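Local coordinates for MutT related protein (Methanosarcina mazei, PDB 3GRN) that probably acts as a Nudix-type hydrolase of the MutT family, though its own substrate is not established, at residues Glu21-Arg27 with His105-Val111; Gly70-Val76 with Ala87-Asp91; Ile9-Ala13 with Leu51-Val55. All blocks are in the same frame, centred on the assembly; numbering follows the deposited sequence. Where two conformers were deposited one is given.

Contact 1. Residues Glu21-Arg27 with His105-Val111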
loop_
_atom_site.group_PDB
_atom_site.type_symbol
_atom_site.label_atom_id
_atom_site.label_comp_id
_atom_site.label_asym_id
_atom_site.label_seq_id
_atom_site.Cartn_x
_atom_site.Cartn_y
_atom_site.Cartn_z
ATOM N N GLU A 21 -3.474 25.917 -2.193
ATOM C CA GLU A 21 -4.073 24.907 -3.065
ATOM C C GLU A 21 -3.891 23.530 -2.420
ATOM O O GLU A 21 -2.871 23.288 -1.783
ATOM C CB GLU A 21 -3.407 24.891 -4.439
ATOM C CG GLU A 21 -3.484 26.212 -5.218
ATOM C CD GLU A 21 -2.610 26.202 -6.460
ATOM O OE1 GLU A 21 -1.438 25.758 -6.363
ATOM O OE2 GLU A 21 -3.095 26.634 -7.535
ATOM N N PHE A 22 -4.865 22.645 -2.617
ATOM C CA PHE A 22 -4.870 21.315 -1.978
ATOM C C PHE A 22 -4.208 20.235 -2.819
ATOM O O PHE A 22 -4.373 20.186 -4.029
ATOM C CB PHE A 22 -6.306 20.870 -1.667
ATOM C CG PHE A 22 -7.011 21.755 -0.674
ATOM C CD1 PHE A 22 -6.904 21.522 0.684
ATOM C CD2 PHE A 22 -7.784 22.828 -1.114
ATOM C CE1 PHE A 22 -7.557 22.336 1.609
ATOM C CE2 PHE A 22 -8.435 23.652 -0.204
ATOM C CZ PHE A 22 -8.328 23.406 1.154
ATOM N N LEU A 23 -3.506 19.338 -2.144
ATOM C CA LEU A 23 -2.843 18.220 -2.811
ATOM C C LEU A 23 -3.840 17.126 -3.163
ATOM O O LEU A 23 -4.454 16.517 -2.268
ATOM C CB LEU A 23 -1.730 17.646 -1.914
ATOM C CG LEU A 23 -0.935 16.466 -2.506
ATOM C CD1 LEU A 23 -0.324 16.751 -3.877
ATOM C CD2 LEU A 23 0.116 15.937 -1.513
ATOM N N LEU A 24 -3.991 16.874 -4.466
ATOM C CA LEU A 24 -4.759 15.719 -4.942
ATOM C C LEU A 24 -3.842 14.735 -5.667
ATOM O O LEU A 24 -2.833 15.131 -6.250
ATOM C CB LEU A 24 -5.913 16.123 -5.861
ATOM C CG LEU A 24 -6.839 17.230 -5.388
ATOM C CD1 LEU A 24 -7.980 17.379 -6.383
ATOM C CD2 LEU A 24 -7.373 16.942 -4.015
ATOM N N LEU A 25 -4.205 13.461 -5.628
ATOM C CA LEU A 25 -3.408 12.404 -6.239
ATOM C C LEU A 25 -4.315 11.582 -7.133
ATOM O O LEU A 25 -5.447 11.302 -6.758
ATOM C CB LEU A 25 -2.885 11.479 -5.144
ATOM C CG LEU A 25 -2.168 12.106 -3.952
ATOM C CD1 LEU A 25 -1.789 10.976 -2.962
ATOM C CD2 LEU A 25 -0.949 12.825 -4.426
ATOM N N ARG A 26 -3.819 11.174 -8.299
ATOM C CA ARG A 26 -4.613 10.303 -9.171
ATOM C C ARG A 26 -4.211 8.858 -9.000
ATOM O O ARG A 26 -3.043 8.541 -9.138
ATOM C CB ARG A 26 -4.495 10.727 -10.632
ATOM C CG ARG A 26 -5.443 9.934 -11.518
ATOM C CD ARG A 26 -5.703 10.596 -12.839
ATOM N NE ARG A 26 -4.731 10.213 -13.847
ATOM C CZ ARG A 26 -4.775 9.098 -14.582
ATOM N NH1 ARG A 26 -3.822 8.874 -15.475
ATOM N NH2 ARG A 26 -5.741 8.192 -14.430
ATOM N N ARG A 27 -5.182 7.984 -8.754
ATOM C CA ARG A 27 -4.957 6.590 -8.407
ATOM C C ARG A 27 -4.486 5.777 -9.617
ATOM O O ARG A 27 -4.880 6.073 -10.738
ATOM C CB ARG A 27 -6.237 5.973 -7.855
ATOM C CG ARG A 27 -6.731 6.605 -6.559
ATOM C CD ARG A 27 -8.106 6.058 -6.120
ATOM N NE ARG A 27 -8.087 4.632 -5.779
ATOM C CZ ARG A 27 -7.682 4.130 -4.611
ATOM N NH1 ARG A 27 -7.250 4.932 -3.646
ATOM N NH2 ARG A 27 -7.694 2.817 -4.407
ATOM N N HIS A 105 -0.260 5.683 -6.979
ATOM C CA HIS A 105 -0.714 6.867 -7.694
ATOM C C HIS A 105 0.158 7.213 -8.887
ATOM O O HIS A 105 1.368 6.980 -8.851
ATOM C CB HIS A 105 -0.815 8.088 -6.775
ATOM C CG HIS A 105 -1.775 7.922 -5.640
ATOM N ND1 HIS A 105 -1.371 7.544 -4.377
ATOM C CD2 HIS A 105 -3.119 8.080 -5.576
ATOM C CE1 HIS A 105 -2.424 7.477 -3.582
ATOM N NE2 HIS A 105 -3.494 7.804 -4.281
ATOM N N ILE A 106 -0.448 7.767 -9.935
ATOM C CA ILE A 106 0.296 8.055 -11.178
ATOM C C ILE A 106 0.669 9.514 -11.399
ATOM O O ILE A 106 1.634 9.822 -12.103
ATOM C CB ILE A 106 -0.405 7.489 -12.437
ATOM C CG1 ILE A 106 -1.891 7.872 -12.466
ATOM C CG2 ILE A 106 -0.184 5.976 -12.525
ATOM C CD1 ILE A 106 -2.759 6.769 -13.084
ATOM N N GLU A 107 -0.094 10.414 -10.791
ATOM C CA GLU A 107 0.209 11.834 -10.825
ATOM C C GLU A 107 -0.369 12.578 -9.632
ATOM O O GLU A 107 -1.181 12.039 -8.887
ATOM C CB GLU A 107 -0.231 12.504 -12.130
ATOM C CG GLU A 107 -1.653 12.239 -12.545
ATOM C CD GLU A 107 -1.876 12.491 -14.033
ATOM O OE1 GLU A 107 -1.099 13.259 -14.643
ATOM O OE2 GLU A 107 -2.828 11.910 -14.590
ATOM N N TYR A 108 0.070 13.816 -9.478
ATOM C CA TYR A 108 -0.459 14.680 -8.434
ATOM C C TYR A 108 -0.681 16.061 -8.991
ATOM O O TYR A 108 -0.154 16.405 -10.044
ATOM C CB TYR A 108 0.471 14.736 -7.216
ATOM C CG TYR A 108 1.771 15.464 -7.469
ATOM C CD1 TYR A 108 1.868 16.850 -7.284
ATOM C CD2 TYR A 108 2.895 14.774 -7.930
ATOM C CE1 TYR A 108 3.058 17.535 -7.527
ATOM C CE2 TYR A 108 4.092 15.442 -8.174
ATOM C CZ TYR A 108 4.163 16.829 -7.980
ATOM O OH TYR A 108 5.336 17.521 -8.214
ATOM N N SER A 109 -1.422 16.858 -8.229
ATOM C CA SER A 109 -1.734 18.214 -8.593
ATOM C C SER A 109 -2.117 18.991 -7.357
ATOM O O SER A 109 -2.768 18.452 -6.452
ATOM C CB SER A 109 -2.870 18.248 -9.615
ATOM O OG SER A 109 -3.080 19.571 -10.071
ATOM N N TRP A 110 -1.673 20.247 -7.319
ATOM C CA TRP A 110 -2.045 21.202 -6.283
ATOM C C TRP A 110 -3.202 22.023 -6.846
ATOM O O TRP A 110 -3.015 22.832 -7.759
ATOM C CB TRP A 110 -0.858 22.098 -5.913
ATOM C CG TRP A 110 0.316 21.387 -5.299
ATOM C CD1 TRP A 110 1.444 20.943 -5.947
ATOM C CD2 TRP A 110 0.482 21.036 -3.919
ATOM N NE1 TRP A 110 2.297 20.333 -5.047
ATOM C CE2 TRP A 110 1.735 20.386 -3.796
ATOM C CE3 TRP A 110 -0.308 21.203 -2.771
ATOM C CZ2 TRP A 110 2.217 19.908 -2.572
ATOM C CZ3 TRP A 110 0.173 20.728 -1.556
ATOM C CH2 TRP A 110 1.428 20.086 -1.465
ATOM N N VAL A 111 -4.403 21.784 -6.320
ATOM C CA VAL A 111 -5.634 22.341 -6.875
ATOM C C VAL A 111 -6.332 23.297 -5.888
ATOM O O VAL A 111 -6.487 22.976 -4.708
ATOM C CB VAL A 111 -6.614 21.218 -7.340
ATOM C CG1 VAL A 111 -7.744 21.819 -8.157
ATOM C CG2 VAL A 111 -5.894 20.150 -8.173
#

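Contact 2. Residues Gly70-Val76 with Ala87-Asp91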
loop_
_atom_site.group_PDB
_atom_site.type_symbol
_atom_site.label_atom_id
_atom_site.label_comp_id
_atom_site.label_asym_id
_atom_site.label_seq_id
_atom_site.Cartn_x
_atom_site.Cartn_y
_atom_site.Cartn_z
ATOM N N GLY A 70 -3.036 17.906 12.203
ATOM C CA GLY A 70 -3.651 18.938 13.016
ATOM C C GLY A 70 -5.070 18.528 13.366
ATOM O O GLY A 70 -5.355 17.356 13.608
ATOM N N ASP A 71 -5.976 19.489 13.376
ATOM C CA ASP A 71 -7.336 19.212 13.812
ATOM C C ASP A 71 -8.110 18.381 12.775
ATOM O O ASP A 71 -7.758 18.338 11.595
ATOM C CB ASP A 71 -8.076 20.524 14.053
ATOM C CG ASP A 71 -7.450 21.357 15.163
ATOM O OD1 ASP A 71 -6.980 20.776 16.170
ATOM O OD2 ASP A 71 -7.445 22.598 15.026
ATOM N N ILE A 72 -9.188 17.750 13.222
ATOM C CA ILE A 72 -10.093 17.079 12.284
ATOM C C ILE A 72 -10.829 18.116 11.443
ATOM O O ILE A 72 -11.333 19.101 11.982
ATOM C CB ILE A 72 -11.094 16.192 13.041
ATOM C CG1 ILE A 72 -10.362 15.064 13.756
ATOM C CG2 ILE A 72 -12.159 15.650 12.088
ATOM C CD1 ILE A 72 -11.086 14.585 14.979
ATOM N N ALA A 73 -10.868 17.906 10.123
ATOM C CA ALA A 73 -11.498 18.830 9.183
ATOM C C ALA A 73 -12.946 18.439 8.886
ATOM O O ALA A 73 -13.740 19.263 8.456
ATOM C CB ALA A 73 -10.710 18.903 7.916
ATOM N N GLY A 74 -13.252 17.168 9.096
ATOM C CA GLY A 74 -14.602 16.641 8.876
ATOM C C GLY A 74 -14.604 15.159 8.537
ATOM O O GLY A 74 -13.643 14.435 8.810
ATOM N N GLN A 75 -15.679 14.746 7.874
ATOM C CA GLN A 75 -16.031 13.345 7.667
ATOM C C GLN A 75 -16.483 13.164 6.231
ATOM O O GLN A 75 -17.204 14.022 5.725
ATOM C CB GLN A 75 -17.194 13.025 8.635
ATOM C CG GLN A 75 -17.975 11.742 8.423
ATOM C CD GLN A 75 -19.124 11.873 7.431
ATOM O OE1 GLN A 75 -19.390 10.942 6.674
ATOM N NE2 GLN A 75 -19.812 13.024 7.432
ATOM N N VAL A 76 -16.121 12.046 5.594
ATOM C CA VAL A 76 -16.762 11.664 4.352
ATOM C C VAL A 76 -17.104 10.174 4.461
ATOM O O VAL A 76 -16.309 9.393 4.986
ATOM C CB VAL A 76 -15.911 12.015 3.093
ATOM C CG1 VAL A 76 -14.644 11.221 3.039
ATOM C CG2 VAL A 76 -16.694 11.771 1.838
ATOM N N ALA A 87 -14.770 7.743 6.558
ATOM C CA ALA A 87 -13.446 8.361 6.468
ATOM C C ALA A 87 -13.381 9.670 7.252
ATOM O O ALA A 87 -14.300 10.494 7.191
ATOM C CB ALA A 87 -13.063 8.591 5.051
ATOM N N ILE A 88 -12.301 9.825 8.004
ATOM C CA ILE A 88 -12.092 11.034 8.791
ATOM C C ILE A 88 -11.001 11.851 8.100
ATOM O O ILE A 88 -9.936 11.314 7.724
ATOM C CB ILE A 88 -11.765 10.727 10.287
ATOM C CG1 ILE A 88 -12.918 9.954 10.955
ATOM C CG2 ILE A 88 -11.558 12.016 11.069
ATOM C CD1 ILE A 88 -12.837 8.452 10.829
ATOM N N VAL A 89 -11.280 13.143 7.916
ATOM C CA VAL A 89 -10.386 14.024 7.168
ATOM C C VAL A 89 -9.658 14.914 8.176
ATOM O O VAL A 89 -10.296 15.538 9.030
ATOM C CB VAL A 89 -11.128 14.889 6.126
ATOM C CG1 VAL A 89 -10.124 15.723 5.389
ATOM C CG2 VAL A 89 -11.912 14.012 5.121
ATOM N N PHE A 90 -8.332 14.930 8.082
ATOM C CA PHE A 90 -7.482 15.715 8.960
ATOM C C PHE A 90 -6.875 16.885 8.216
ATOM O O PHE A 90 -6.594 16.795 7.007
ATOM C CB PHE A 90 -6.364 14.832 9.514
ATOM C CG PHE A 90 -6.832 13.882 10.570
ATOM C CD1 PHE A 90 -6.796 14.255 11.917
ATOM C CD2 PHE A 90 -7.298 12.610 10.225
ATOM C CE1 PHE A 90 -7.231 13.379 12.902
ATOM C CE2 PHE A 90 -7.754 11.734 11.202
ATOM C CZ PHE A 90 -7.729 12.107 12.539
ATOM N N ASP A 91 -6.677 17.984 8.939
ATOM C CA ASP A 91 -6.031 19.131 8.358
ATOM C C ASP A 91 -4.521 18.979 8.556
ATOM O O ASP A 91 -4.024 18.863 9.679
ATOM C CB ASP A 91 -6.586 20.430 8.957
ATOM C CG ASP A 91 -6.256 21.648 8.108
ATOM O OD1 ASP A 91 -5.068 21.846 7.786
ATOM O OD2 ASP A 91 -7.184 22.415 7.769
#

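Contact 3. Residues Ile9-Ala13 with Leu51-Val55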
loop_
_atom_site.group_PDB
_atom_site.type_symbol
_atom_site.label_atom_id
_atom_site.label_comp_id
_atom_site.label_asym_id
_atom_site.label_seq_id
_atom_site.Cartn_x
_atom_site.Cartn_y
_atom_site.Cartn_z
ATOM N N ILE A 9 -12.774 1.842 8.335
ATOM C CA ILE A 9 -12.398 3.222 8.678
ATOM C C ILE A 9 -11.195 3.614 7.811
ATOM O O ILE A 9 -10.204 2.864 7.704
ATOM C CB ILE A 9 -12.033 3.385 10.205
ATOM C CG1 ILE A 9 -13.135 2.827 11.117
ATOM C CG2 ILE A 9 -11.689 4.872 10.552
ATOM C CD1 ILE A 9 -14.500 3.492 10.944
ATOM N N SER A 10 -11.289 4.786 7.197
ATOM C CA SER A 10 -10.190 5.347 6.432
ATOM C C SER A 10 -9.892 6.736 6.943
ATOM O O SER A 10 -10.706 7.324 7.665
ATOM C CB SER A 10 -10.499 5.385 4.935
ATOM O OG SER A 10 -10.559 4.069 4.402
ATOM N N VAL A 11 -8.703 7.231 6.621
ATOM C CA VAL A 11 -8.309 8.603 6.955
ATOM C C VAL A 11 -7.731 9.332 5.736
ATOM O O VAL A 11 -7.013 8.743 4.924
ATOM C CB VAL A 11 -7.305 8.631 8.133
ATOM C CG1 VAL A 11 -7.993 8.260 9.440
ATOM C CG2 VAL A 11 -6.136 7.655 7.882
ATOM N N TYR A 12 -8.069 10.605 5.600
ATOM C CA TYR A 12 -7.522 11.466 4.527
ATOM C C TYR A 12 -6.889 12.733 5.092
ATOM O O TYR A 12 -7.229 13.165 6.207
ATOM C CB TYR A 12 -8.590 11.795 3.491
ATOM C CG TYR A 12 -9.061 10.541 2.789
ATOM C CD1 TYR A 12 -8.310 9.995 1.742
ATOM C CD2 TYR A 12 -10.200 9.862 3.204
ATOM C CE1 TYR A 12 -8.700 8.823 1.083
ATOM C CE2 TYR A 12 -10.593 8.654 2.552
ATOM C CZ TYR A 12 -9.820 8.149 1.503
ATOM O OH TYR A 12 -10.178 6.992 0.834
ATOM N N ALA A 13 -5.949 13.318 4.321
ATOM C CA ALA A 13 -5.291 14.570 4.753
ATOM C C ALA A 13 -5.539 15.695 3.778
ATOM O O ALA A 13 -5.456 15.492 2.565
ATOM C CB ALA A 13 -3.803 14.367 4.904
ATOM N N LEU A 51 -6.071 6.996 14.744
ATOM C CA LEU A 51 -6.374 7.698 13.469
ATOM C C LEU A 51 -5.210 8.613 13.036
ATOM O O LEU A 51 -4.804 8.600 11.862
ATOM C CB LEU A 51 -7.663 8.540 13.563
ATOM C CG LEU A 51 -8.939 7.780 13.874
ATOM C CD1 LEU A 51 -10.107 8.765 13.850
ATOM C CD2 LEU A 51 -9.158 6.610 12.907
ATOM N N LYS A 52 -4.645 9.366 13.973
ATOM C CA LYS A 52 -3.564 10.296 13.656
ATOM C C LYS A 52 -2.271 9.580 13.233
ATOM O O LYS A 52 -1.547 10.085 12.372
ATOM C CB LYS A 52 -3.311 11.265 14.815
ATOM C CG LYS A 52 -4.306 12.456 14.798
ATOM C CD LYS A 52 -3.850 13.636 15.661
ATOM C CE LYS A 52 -4.868 14.752 15.609
ATOM N NZ LYS A 52 -4.288 16.060 16.064
ATOM N N GLU A 53 -2.015 8.401 13.804
ATOM C CA GLU A 53 -0.871 7.569 13.382
ATOM C C GLU A 53 -1.128 7.103 11.958
ATOM O O GLU A 53 -0.236 7.140 11.112
ATOM C CB GLU A 53 -0.694 6.344 14.288
ATOM C CG GLU A 53 0.084 6.584 15.583
ATOM C CD GLU A 53 -0.113 5.485 16.660
ATOM O OE1 GLU A 53 -0.889 4.512 16.458
ATOM O OE2 GLU A 53 0.525 5.605 17.731
ATOM N N GLY A 54 -2.361 6.659 11.704
ATOM C CA GLY A 54 -2.769 6.226 10.379
ATOM C C GLY A 54 -2.598 7.275 9.298
ATOM O O GLY A 54 -2.061 6.993 8.229
ATOM N N VAL A 55 -3.048 8.491 9.573
ATOM C CA VAL A 55 -2.998 9.488 8.507
ATOM C C VAL A 55 -1.546 9.908 8.231
ATOM O O VAL A 55 -1.183 10.055 7.063
ATOM C CB VAL A 55 -4.002 10.652 8.733
ATOM C CG1 VAL A 55 -3.583 11.501 9.888
ATOM C CG2 VAL A 55 -4.254 11.422 7.441
#

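Contact 1. Residues Glu21-Arg27 with His105-Val111
The Trp110 and His105 rings each present a face to a leucine of strand 22-27, while the Arg26 guanidinium has Ile106 over one face and a carboxylate at its edge. All three pairings belong to an antiparallel strand pair of the Nudix fold, in which 105-111 is an outermost strand within this chain; segments 22-27 and 107-111 run at 152°. Leu23 covers the indole: its CB stands 4.0 Å from the centroid of the six-membered ring of Trp110, a CH-pi contact, and the carbonyl O of Glu21 meets the ring edge near CE3. Leu25 CD1 sits 3.7 Å from the His105 ring centroid, only 14° off the normal, and Arg26 O lies at the edge of that ring, near its plane. With CG anti to its carbonyl carbon, Leu25 splits its methyls, CD1 going to the imidazole and CD2 to Tyr108 CB; helix 51-63 packs beyond through Glu62 and Thr63.

Backbone bonds set the register from Phe22 with Val111 to Leu24 with Ser109, among them Leu24 N to Ser109 O at 2.8 Å. On the opposite face, Leu24 CD1 reaches Val111 CG2 at 3.9 Å. Arg27 turns away to a salt bridge with Asp39.

Arg26 bends at its third torsion, bringing its guanidinium beside Glu107 and beneath Ile106 CD1; NH2 has further partners in Glu29 and Gly36. The two charged planes are turned 57° apart: Arg26 NE gives one nearly straight bond of 2.7 Å to the anti lone pair of Glu107 OE2, and NH1 adds a weak one to the same oxygen.

Contact 2. Residues Gly70-Val76 with Ala87-Asp91
Both Ala73 and Gly74 face Val89, and this doubling is the evidence for a classic beta bulge in the antiparallel hairpin of strands 72-79 and 84-94. The backbone bonds record it directly: Val89 O accepts from Ala73 N at 2.7 Å and only weakly from Gly74 N at 3.4 Å, while Val89 N returns a bond to Gly74 O at 2.8 Å. Past the bulge, Val76 and Ala87 exchange a reciprocal pair of bonds. At the other end, Asp91 N donates to Asp71 O and Gly70 N to Asp91 O, carrying the pairing beyond the strand into the preceding loop. Gly74 has phi/psi of 153°/-157°, where a side chain would collide with the carbonyl O of Ala73, so the backbone angles at this position call for glycine.

Apolar contacts divide between two faces. On one, Ile72 lies alongside Phe90, the two side chains pointing the same way, with Ile72 CG1 3.7 Å from Phe90 CE1. Its other branch, CG2, is anti to the backbone N (chi1 -64° for CG1) and, in the conformer given, meets Ile88 CG2 at 3.8 Å. On the second face, Val76 CG1 touches Ala87 CB at 3.7 Å, and Ala73 CB approaches Val89 CG1 at 4.1 Å. At the ring edge, in its plane, Gly70 O lies 3.8 Å from Phe90 CD1.

As for charge, the Asp91 carboxylate forms a salt bridge with Arg16.

Strand 84-94 continues the sheet into strand 7-16; helix 51-63 packs on Phe90 and Ile88, and helix 124-137 covers Ala73, Val76 and Val89 from the other side.

Contact 3. Residues Ile9-Ala13 with Leu51-Val55
Strand 9-13 and helix 51-55 pass 8.1 Å apart at their axes, with 59° between their N-to-C directions, and Val11 and Val55 bring their CA atoms to 5.6 Å. This is the packing of a Nudix-fold sheet against its helix: residues 43-64 match the Nudix box, whose helical part begins here. Ile9, Val11 and Ala13, alternate residues of the strand, direct their side chains toward the helix, while Tyr12 turns to the other face and meets Phe126 edge-to-face.

Val11 stands at the centre, touching the helix with both methyls. CG2 sits between the backbone N and the carbonyl carbon, a position that aims it at the helix backbone, 3.6 Å from Val55 N and close to the carbonyl carbon of Gly54. Its other methyl, CG1, meets Leu51 CD2 at 4.0 Å. That same leucine methyl also reaches Ile9 CG2 at 3.9 Å, the two side chains crossing at about a right angle. An alanine in place of Val11 would remove both methyls and is likely to open a gap between the strand and the helix, leaving Leu51 CD2 and the Gly54-Val55 backbone without their partner methyls.

Gly54 also lies against Val11 CG2; a CB there would be crowded by Leu51 O of its own helix turn. Farther along, Val55 bridges two strand residues with one methyl: its CG2 lies 3.9 Å from Ala13 CB and 3.7 Å from Tyr12 O.

The three contacts sample one Nudix-fold sheet from end to end. Contact 1 and contact 2 each include an outermost strand; their centres lie 18 Å apart, on opposite sides of the chain's centre. Contact 3 adds a helix to the sheet and is close to contact 2, at 8 Å between centres: strand 7-16 lies beside strand 84-94, where Phe90 N comes 2.8 Å from Tyr12 O, a probable hydrogen bond. Helix 51-63 reaches all three, its Glu62 and Thr63 touching side chains of contact 1. This helix belongs to the Nudix box, which in relatives carries metal-binding glutamates. Bound glycerol, probably from crystallisation, lies about 5 Å from the side chain of Tyr12 and from that of Arg27.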